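Local structure of possible prolidase (Bifidobacterium longum NCC2705, 2P9B) at residues 201-206 / 263-268; 276-281 / 336-341; 358-363 / 372-377. The protein probably hydrolyses carbon–nitrogen bonds other than peptide bonds, as a member of the amidohydrolase family, though its true substrate is not established. One frame throughout, in Å; residues are numbered along the deposited sequence.

Interaction 1 of 3, residues 201-206 / 263-268; sequences AIKIAA and TIEHGS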
loop_
_atom_site.group_PDB
_atom_site.type_symbol
_atom_site.label_atom_id
_atom_site.label_comp_id
_atom_site.label_asym_id
_atom_site.label_seq_id
_atom_site.Cartn_x
_atom_site.Cartn_y
_atom_site.Cartn_z
ATOM N N ALA A 201 -6.962 6.295 -9.144
ATOM C CA ALA A 201 -6.062 6.829 -8.125
ATOM C C ALA A 201 -5.268 7.960 -8.786
ATOM O O ALA A 201 -5.086 7.961 -10.002
ATOM C CB ALA A 201 -5.110 5.739 -7.607
ATOM N N ILE A 202 -4.836 8.938 -7.994
ATOM C CA ILE A 202 -4.040 10.048 -8.515
ATOM C C ILE A 202 -2.836 10.249 -7.602
ATOM O O ILE A 202 -2.954 10.127 -6.380
ATOM C CB ILE A 202 -4.844 11.371 -8.552
ATOM C CG1 ILE A 202 -5.943 11.297 -9.618
ATOM C CG2 ILE A 202 -3.912 12.539 -8.860
ATOM C CD1 ILE A 202 -5.422 11.205 -11.046
ATOM N N LYS A 203 -1.685 10.543 -8.198
ATOM C CA LYS A 203 -0.463 10.793 -7.441
ATOM C C LYS A 203 0.128 12.143 -7.844
ATOM O O LYS A 203 0.325 12.415 -9.031
ATOM C CB LYS A 203 0.574 9.698 -7.706
ATOM C CG LYS A 203 1.946 9.977 -7.103
ATOM C CD LYS A 203 1.867 10.108 -5.586
ATOM C CE LYS A 203 3.256 10.053 -4.968
ATOM N NZ LYS A 203 3.185 9.801 -3.506
ATOM N N ILE A 204 0.390 12.983 -6.848
ATOM C CA ILE A 204 0.977 14.302 -7.066
ATOM C C ILE A 204 2.305 14.354 -6.317
ATOM O O ILE A 204 2.418 13.813 -5.217
ATOM C CB ILE A 204 0.095 15.434 -6.472
ATOM C CG1 ILE A 204 -1.324 15.373 -7.038
ATOM C CG2 ILE A 204 0.712 16.791 -6.783
ATOM C CD1 ILE A 204 -2.293 16.294 -6.310
ATOM N N ALA A 205 3.307 14.991 -6.914
ATOM C CA ALA A 205 4.594 15.163 -6.254
ATOM C C ALA A 205 4.541 16.594 -5.710
ATOM O O ALA A 205 4.720 17.554 -6.456
ATOM C CB ALA A 205 5.736 15.010 -7.254
ATOM N N ALA A 206 4.257 16.734 -4.421
ATOM C CA ALA A 206 4.167 18.060 -3.807
ATOM C C ALA A 206 5.548 18.642 -3.558
ATOM O O ALA A 206 5.732 19.859 -3.547
ATOM C CB ALA A 206 3.406 17.974 -2.489
ATOM N N THR A 263 -4.177 11.244 0.911
ATOM C CA THR A 263 -3.088 10.532 1.567
ATOM C C THR A 263 -1.768 11.259 1.387
ATOM O O THR A 263 -1.475 11.784 0.311
ATOM C CB THR A 263 -2.913 9.094 1.015
ATOM O OG1 THR A 263 -2.553 9.150 -0.369
ATOM C CG2 THR A 263 -4.190 8.299 1.179
ATOM N N ILE A 264 -0.985 11.300 2.455
ATOM C CA ILE A 264 0.324 11.930 2.406
ATOM C C ILE A 264 1.334 10.787 2.413
ATOM O O ILE A 264 1.292 9.937 3.304
ATOM C CB ILE A 264 0.581 12.805 3.651
ATOM C CG1 ILE A 264 -0.437 13.952 3.711
ATOM C CG2 ILE A 264 2.019 13.329 3.632
ATOM C CD1 ILE A 264 -0.341 14.948 2.568
ATOM N N GLU A 265 2.216 10.754 1.414
ATOM C CA GLU A 265 3.243 9.718 1.338
ATOM C C GLU A 265 4.563 10.275 1.849
ATOM O O GLU A 265 4.957 11.382 1.485
ATOM C CB GLU A 265 3.439 9.213 -0.094
ATOM C CG GLU A 265 2.416 8.180 -0.535
ATOM C CD GLU A 265 1.032 8.756 -0.641
ATOM O OE1 GLU A 265 0.884 9.787 -1.333
ATOM O OE2 GLU A 265 0.096 8.183 -0.046
ATOM N N HIS A 266 5.233 9.478 2.680
ATOM C CA HIS A 266 6.506 9.825 3.312
ATOM C C HIS A 266 6.206 10.717 4.513
ATOM O O HIS A 266 6.237 10.264 5.654
ATOM C CB HIS A 266 7.443 10.534 2.327
ATOM C CG HIS A 266 7.924 9.657 1.212
ATOM N ND1 HIS A 266 7.081 9.149 0.245
ATOM C CD2 HIS A 266 9.161 9.197 0.911
ATOM C CE1 HIS A 266 7.780 8.415 -0.604
ATOM N NE2 HIS A 266 9.044 8.427 -0.222
ATOM N N GLY A 267 5.908 11.983 4.253
ATOM C CA GLY A 267 5.578 12.880 5.346
ATOM C C GLY A 267 6.758 13.585 5.980
ATOM O O GLY A 267 7.884 13.507 5.493
ATOM N N SER A 268 6.492 14.267 7.086
ATOM C CA SER A 268 7.522 15.021 7.789
ATOM C C SER A 268 7.147 15.126 9.253
ATOM O O SER A 268 6.137 14.575 9.681
ATOM C CB SER A 268 7.598 16.430 7.212
ATOM O OG SER A 268 6.387 17.128 7.469
#
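K203 and E265 meet through a single polar contact, a salt bridge in which NZ of K203 lies 3.2 Å from OE1 of E265. The hydrogen bond within this pair is weak. The amine does not sit squarely at the end of the carboxylate: K203 NZ is also 3.5 Å from E265 CG, so it rests against the bent stem of the glutamate while the two chains slide past each other in opposite directions. K203 gets there with CG anti to its own N (chi1 172°) and a bend at chi2, which carry the chain across from strand 202-205 to the corner where the backbone turns after strand 263-264.

The other oxygen of E265 is gripped more firmly. OG1 of T263 donates to E265 OE2 at 2.8 Å, on the syn lone pair beside OE1, and R133 forms a salt bridge with the same oxygen. R133 also bonds to T263 OG1, so threonine and arginine together fix the rotation of the carboxylate and leave OE1 turned to the lysine. Around them, H246 of strand 243-247 packs on K203, and the ring of H266 has E265 CB in its plane, at its edge; that ring touches D345.

With an alanine in place of E265, K203 would probably lose its carboxylate mate, and R133 and T263 the acceptor they share.

H77, H79 and D345 face one vacant point that may be an empty metal site, and E265 touches this cluster. K203 probably occupies the position of the carboxylated lysine that bridges two metals in many related enzymes, although no metal or modification is present here. The polar link from R133 through the carboxylate to NZ is consistent with E265 positioning this lysine.

Interaction 2 of 3, residues 276-281 / 336-341; sequences GMFRHN and AGLMIG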
loop_
_atom_site.group_PDB
_atom_site.type_symbol
_atom_site.label_atom_id
_atom_site.label_comp_id
_atom_site.label_asym_id
_atom_site.label_seq_id
_atom_site.Cartn_x
_atom_site.Cartn_y
_atom_site.Cartn_z
ATOM N N GLY A 276 -4.321 18.348 13.171
ATOM C CA GLY A 276 -5.723 18.690 13.053
ATOM C C GLY A 276 -6.201 18.613 11.613
ATOM O O GLY A 276 -7.348 18.234 11.364
HETATM N N MSE A 277 -5.322 18.968 10.673
HETATM C CA MSE A 277 -5.652 18.942 9.244
HETATM C C MSE A 277 -5.812 17.504 8.728
HETATM O O MSE A 277 -6.554 17.263 7.774
HETATM C CB MSE A 277 -4.586 19.696 8.437
HETATM C CG MSE A 277 -4.386 21.146 8.882
HETATM SE SE MSE A 277 -3.212 22.176 7.702
HETATM C CE MSE A 277 -4.431 22.202 6.189
ATOM N N PHE A 278 -5.128 16.554 9.363
ATOM C CA PHE A 278 -5.245 15.139 8.998
ATOM C C PHE A 278 -6.600 14.635 9.512
ATOM O O PHE A 278 -7.387 14.041 8.774
ATOM C CB PHE A 278 -4.136 14.308 9.663
ATOM C CG PHE A 278 -2.881 14.174 8.840
ATOM C CD1 PHE A 278 -2.835 13.299 7.758
ATOM C CD2 PHE A 278 -1.739 14.901 9.161
ATOM C CE1 PHE A 278 -1.665 13.147 7.007
ATOM C CE2 PHE A 278 -0.563 14.758 8.419
ATOM C CZ PHE A 278 -0.529 13.876 7.339
ATOM N N ARG A 279 -6.863 14.898 10.789
ATOM C CA ARG A 279 -8.102 14.467 11.445
ATOM C C ARG A 279 -9.380 14.930 10.774
ATOM O O ARG A 279 -10.311 14.147 10.587
ATOM C CB ARG A 279 -8.131 14.941 12.900
ATOM C CG ARG A 279 -7.390 14.050 13.864
ATOM C CD ARG A 279 -7.472 14.609 15.271
ATOM N NE ARG A 279 -6.634 13.861 16.201
ATOM C CZ ARG A 279 -5.979 14.415 17.213
ATOM N NH1 ARG A 279 -6.067 15.724 17.425
ATOM N NH2 ARG A 279 -5.237 13.666 18.014
ATOM N N HIS A 280 -9.431 16.213 10.437
ATOM C CA HIS A 280 -10.601 16.790 9.792
ATOM C C HIS A 280 -10.160 17.646 8.619
ATOM O O HIS A 280 -9.647 18.749 8.797
ATOM C CB HIS A 280 -11.391 17.643 10.791
ATOM C CG HIS A 280 -11.882 16.876 11.980
ATOM N ND1 HIS A 280 -12.796 15.850 11.879
ATOM C CD2 HIS A 280 -11.577 16.980 13.296
ATOM C CE1 HIS A 280 -13.031 15.352 13.081
ATOM N NE2 HIS A 280 -12.304 16.021 13.959
ATOM N N ASN A 281 -10.358 17.119 7.417
ATOM C CA ASN A 281 -9.986 17.816 6.196
ATOM C C ASN A 281 -11.256 17.967 5.368
ATOM O O ASN A 281 -11.655 17.047 4.658
ATOM C CB ASN A 281 -8.957 16.995 5.423
ATOM C CG ASN A 281 -8.318 17.777 4.306
ATOM O OD1 ASN A 281 -8.917 18.702 3.757
ATOM N ND2 ASN A 281 -7.098 17.405 3.952
ATOM N N ALA A 336 -1.116 10.498 18.046
ATOM C CA ALA A 336 -2.341 11.284 17.908
ATOM C C ALA A 336 -3.530 10.470 17.396
ATOM O O ALA A 336 -4.631 11.001 17.242
ATOM C CB ALA A 336 -2.088 12.474 16.991
ATOM N N GLY A 337 -3.304 9.188 17.119
ATOM C CA GLY A 337 -4.374 8.330 16.644
ATOM C C GLY A 337 -4.880 8.611 15.239
ATOM O O GLY A 337 -6.056 8.403 14.948
ATOM N N LEU A 338 -3.999 9.075 14.358
ATOM C CA LEU A 338 -4.394 9.364 12.986
ATOM C C LEU A 338 -4.481 8.081 12.161
ATOM O O LEU A 338 -4.071 7.009 12.606
ATOM C CB LEU A 338 -3.387 10.309 12.326
ATOM C CG LEU A 338 -3.168 11.688 12.956
ATOM C CD1 LEU A 338 -2.094 12.417 12.171
ATOM C CD2 LEU A 338 -4.471 12.485 12.957
HETATM N N MSE A 339 -5.040 8.205 10.962
HETATM C CA MSE A 339 -5.158 7.077 10.048
HETATM C C MSE A 339 -3.787 6.896 9.404
HETATM O O MSE A 339 -3.316 7.774 8.686
HETATM C CB MSE A 339 -6.215 7.379 8.983
HETATM C CG MSE A 339 -7.666 7.301 9.496
HETATM SE SE MSE A 339 -8.274 5.616 10.056
HETATM C CE MSE A 339 -8.637 4.885 8.340
ATOM N N ILE A 340 -3.151 5.761 9.678
ATOM C CA ILE A 340 -1.818 5.482 9.148
ATOM C C ILE A 340 -1.819 4.158 8.409
ATOM O O ILE A 340 -2.187 3.132 8.974
ATOM C CB ILE A 340 -0.782 5.396 10.283
ATOM C CG1 ILE A 340 -0.826 6.686 11.108
ATOM C CG2 ILE A 340 0.606 5.137 9.700
ATOM C CD1 ILE A 340 0.036 6.662 12.349
ATOM N N GLY A 341 -1.381 4.185 7.157
ATOM C CA GLY A 341 -1.369 2.968 6.370
ATOM C C GLY A 341 0.002 2.387 6.112
ATOM O O GLY A 341 1.014 2.877 6.607
#
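L338 wedges its two methyl groups against consecutive residues of helix 272-279, F278 and R279, crossing both side chains at about a right angle. The inner half of the contact is apolar and close. CD1 of L338 lies 3.7 Å from CB of F278 and approaches the start of the ring obliquely, while CD2 of L338 presses on CG of R279 at 3.4 Å. F278 is buried; its chi1 of -91° turns the ring away from 336-341, and it packs on L257 of helix 250-259, on L270 and on S289. L338 also packs on A333 of helix 313-335.

Towards solvent the contact changes character. R279 is exposed and reaches out with a chain extended from CG to NE, so that its aliphatic part lies across L338 and its far end meets a polar partner. There NH2 of R279 donates to the carbonyl O of A336 at 2.8 Å, with an N-H...O angle of 163°. The bond is nearly straight, lies in the carbonyl plane on a lone pair, and uses the edge of the guanidinium. The same NH2 also brushes CB of A336, at 3.5 Å. Because this carbonyl sits where helix 313-335 has run out, the helix dipole would probably make it a more attractive acceptor for the cationic group.

G337 leaves the helical conformation with positive phi and completes a Schellman motif, which ends the helix and lets the chain change direction; M339 and G341 then bond by their backbones to L291 of strand 290-292. The arrangement belongs to the outer layer of an amidohydrolase (β/α) barrel, where the helix following one strand packs on the segment that leads the chain from a later helix back to the barrel wall.

Interaction 3 of 3, residues 358-363 / 372-377; sequences RELELL and AEALHA
The backbones of helices 356-367 and 371-385 come very close where L360 faces A374, their CA atoms 5.2 Å apart. Both segments are regular helix, held by their own i to i+4 backbone bonds, and no hydrogen bond passes between them. The small side chain of A374 is consistent with so close an approach: CB of A374 lies 3.9 Å from CB of L360 and 3.8 Å from the carbonyl O of L360, methyl directly against the facing helix backbone.

From there L360 leans over the second helix. Its CD2 settles 3.6 Å from the carbonyl O of A374 and touches CD2 of L375 at 3.7 Å, the two leucine side chains crossing at about a right angle. With chi1 at -74°, CG of L360 stands anti to its carbonyl carbon, which sends the isobutyl group towards A374 and L375. A378, one turn on from A374, also touches L360, and L363 adds a looser flank.

E359, on the same helix, turns elsewhere and bonds to the backbone N of L295 and to S296 OG, while R358 forms a salt bridge with D446 of helix 439-449. These are two consecutive helices joined by the short connection 368-370 and packed on each other; following the D345 region in the chain, they probably lie on the outside of the amidohydrolase (β/α) barrel.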
loop_
_atom_site.group_PDB
_atom_site.type_symbol
_atom_site.label_atom_id
_atom_site.label_comp_id
_atom_site.label_asym_id
_atom_site.label_seq_id
_atom_site.Cartn_x
_atom_site.Cartn_y
_atom_site.Cartn_z
ATOM N N ARG A 358 8.119 -6.063 5.497
ATOM C CA ARG A 358 9.140 -5.290 6.195
ATOM C C ARG A 358 8.591 -3.983 6.753
ATOM O O ARG A 358 9.029 -3.523 7.809
ATOM C CB ARG A 358 10.314 -4.992 5.254
ATOM C CG ARG A 358 11.426 -4.163 5.893
ATOM C CD ARG A 358 12.269 -5.000 6.846
ATOM N NE ARG A 358 13.154 -5.903 6.117
ATOM C CZ ARG A 358 14.046 -6.703 6.691
ATOM N NH1 ARG A 358 14.174 -6.720 8.011
ATOM N NH2 ARG A 358 14.824 -7.472 5.942
ATOM N N GLU A 359 7.628 -3.386 6.057
ATOM C CA GLU A 359 7.055 -2.114 6.508
ATOM C C GLU A 359 6.388 -2.247 7.870
ATOM O O GLU A 359 6.420 -1.315 8.678
ATOM C CB GLU A 359 6.040 -1.581 5.481
ATOM C CG GLU A 359 5.510 -0.159 5.769
ATOM C CD GLU A 359 6.580 0.940 5.696
ATOM O OE1 GLU A 359 7.689 0.690 5.180
ATOM O OE2 GLU A 359 6.296 2.067 6.153
ATOM N N LEU A 360 5.781 -3.400 8.130
ATOM C CA LEU A 360 5.126 -3.600 9.421
ATOM C C LEU A 360 6.172 -3.671 10.526
ATOM O O LEU A 360 5.972 -3.133 11.614
ATOM C CB LEU A 360 4.279 -4.876 9.417
ATOM C CG LEU A 360 2.965 -4.818 8.633
ATOM C CD1 LEU A 360 3.239 -4.852 7.137
ATOM C CD2 LEU A 360 2.087 -5.984 9.036
ATOM N N GLU A 361 7.292 -4.331 10.246
ATOM C CA GLU A 361 8.347 -4.431 11.247
ATOM C C GLU A 361 8.929 -3.058 11.537
ATOM O O GLU A 361 9.290 -2.757 12.678
ATOM C CB GLU A 361 9.456 -5.382 10.783
ATOM C CG GLU A 361 9.108 -6.846 11.009
ATOM C CD GLU A 361 10.324 -7.712 11.305
ATOM O OE1 GLU A 361 10.128 -8.855 11.771
ATOM O OE2 GLU A 361 11.467 -7.261 11.069
ATOM N N LEU A 362 9.006 -2.223 10.503
ATOM C CA LEU A 362 9.540 -0.878 10.651
ATOM C C LEU A 362 8.595 0.034 11.436
ATOM O O LEU A 362 9.052 0.885 12.190
ATOM C CB LEU A 362 9.846 -0.266 9.279
ATOM C CG LEU A 362 10.946 -0.969 8.472
ATOM C CD1 LEU A 362 11.098 -0.298 7.117
ATOM C CD2 LEU A 362 12.267 -0.924 9.235
ATOM N N LEU A 363 7.285 -0.133 11.262
ATOM C CA LEU A 363 6.332 0.690 12.004
ATOM C C LEU A 363 6.424 0.348 13.491
ATOM O O LEU A 363 6.232 1.201 14.358
ATOM C CB LEU A 363 4.906 0.467 11.495
ATOM C CG LEU A 363 4.606 1.067 10.114
ATOM C CD1 LEU A 363 3.224 0.627 9.658
ATOM C CD2 LEU A 363 4.685 2.587 10.170
ATOM N N ALA A 372 0.189 -6.039 16.501
ATOM C CA ALA A 372 -1.245 -6.062 16.231
ATOM C C ALA A 372 -1.672 -4.817 15.455
ATOM O O ALA A 372 -2.413 -4.905 14.474
ATOM C CB ALA A 372 -2.018 -6.152 17.544
ATOM N N GLU A 373 -1.204 -3.657 15.900
ATOM C CA GLU A 373 -1.546 -2.408 15.236
ATOM C C GLU A 373 -0.974 -2.350 13.826
ATOM O O GLU A 373 -1.585 -1.775 12.928
ATOM C CB GLU A 373 -1.038 -1.219 16.049
ATOM C CG GLU A 373 -1.651 -1.139 17.436
ATOM C CD GLU A 373 -1.069 -0.017 18.263
ATOM O OE1 GLU A 373 0.153 0.223 18.157
ATOM O OE2 GLU A 373 -1.830 0.614 19.030
ATOM N N ALA A 374 0.206 -2.933 13.636
ATOM C CA ALA A 374 0.831 -2.945 12.318
ATOM C C ALA A 374 0.027 -3.836 11.373
ATOM O O ALA A 374 -0.179 -3.494 10.207
ATOM C CB ALA A 374 2.267 -3.440 12.418
ATOM N N LEU A 375 -0.416 -4.988 11.870
ATOM C CA LEU A 375 -1.214 -5.899 11.052
ATOM C C LEU A 375 -2.553 -5.243 10.707
ATOM O O LEU A 375 -3.101 -5.433 9.618
ATOM C CB LEU A 375 -1.440 -7.216 11.803
ATOM C CG LEU A 375 -0.198 -8.097 11.906
ATOM C CD1 LEU A 375 -0.404 -9.166 12.962
ATOM C CD2 LEU A 375 0.092 -8.724 10.534
ATOM N N HIS A 376 -3.067 -4.456 11.647
ATOM C CA HIS A 376 -4.331 -3.752 11.463
ATOM C C HIS A 376 -4.178 -2.650 10.408
ATOM O O HIS A 376 -5.083 -2.412 9.602
ATOM C CB HIS A 376 -4.769 -3.156 12.808
ATOM C CG HIS A 376 -6.061 -2.405 12.755
ATOM N ND1 HIS A 376 -7.252 -2.995 12.389
ATOM C CD2 HIS A 376 -6.358 -1.121 13.068
ATOM C CE1 HIS A 376 -8.227 -2.109 12.483
ATOM N NE2 HIS A 376 -7.711 -0.962 12.893
ATOM N N ALA A 377 -3.019 -1.998 10.408
ATOM C CA ALA A 377 -2.726 -0.924 9.466
ATOM C C ALA A 377 -2.582 -1.473 8.048
ATOM O O ALA A 377 -3.032 -0.857 7.088
ATOM C CB ALA A 377 -1.441 -0.207 9.881
#

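How the interactions relate
The three contacts follow one another along the chain, each closing before the next opens, within the amidohydrolase fold. Interaction 1 lies inside, on the parallel sheet of strands 202-205, 243-247, 263-264 and 290-292. Interaction 2 lies about 14 Å from it, centre to centre, and touches it through I264 CG1 and F278 CE1, 3.6 Å apart, since helix 272-279 follows strand 263-264. Interactions 2 and 3 have centres about 17 Å apart, yet I340 O comes within 3.5 Å of A377 CB. Interactions 1 and 3, centres about 20 Å apart, do not touch. Interaction 2 therefore bridges the polar interior near the possible metal site and the helix pair farther along the chain.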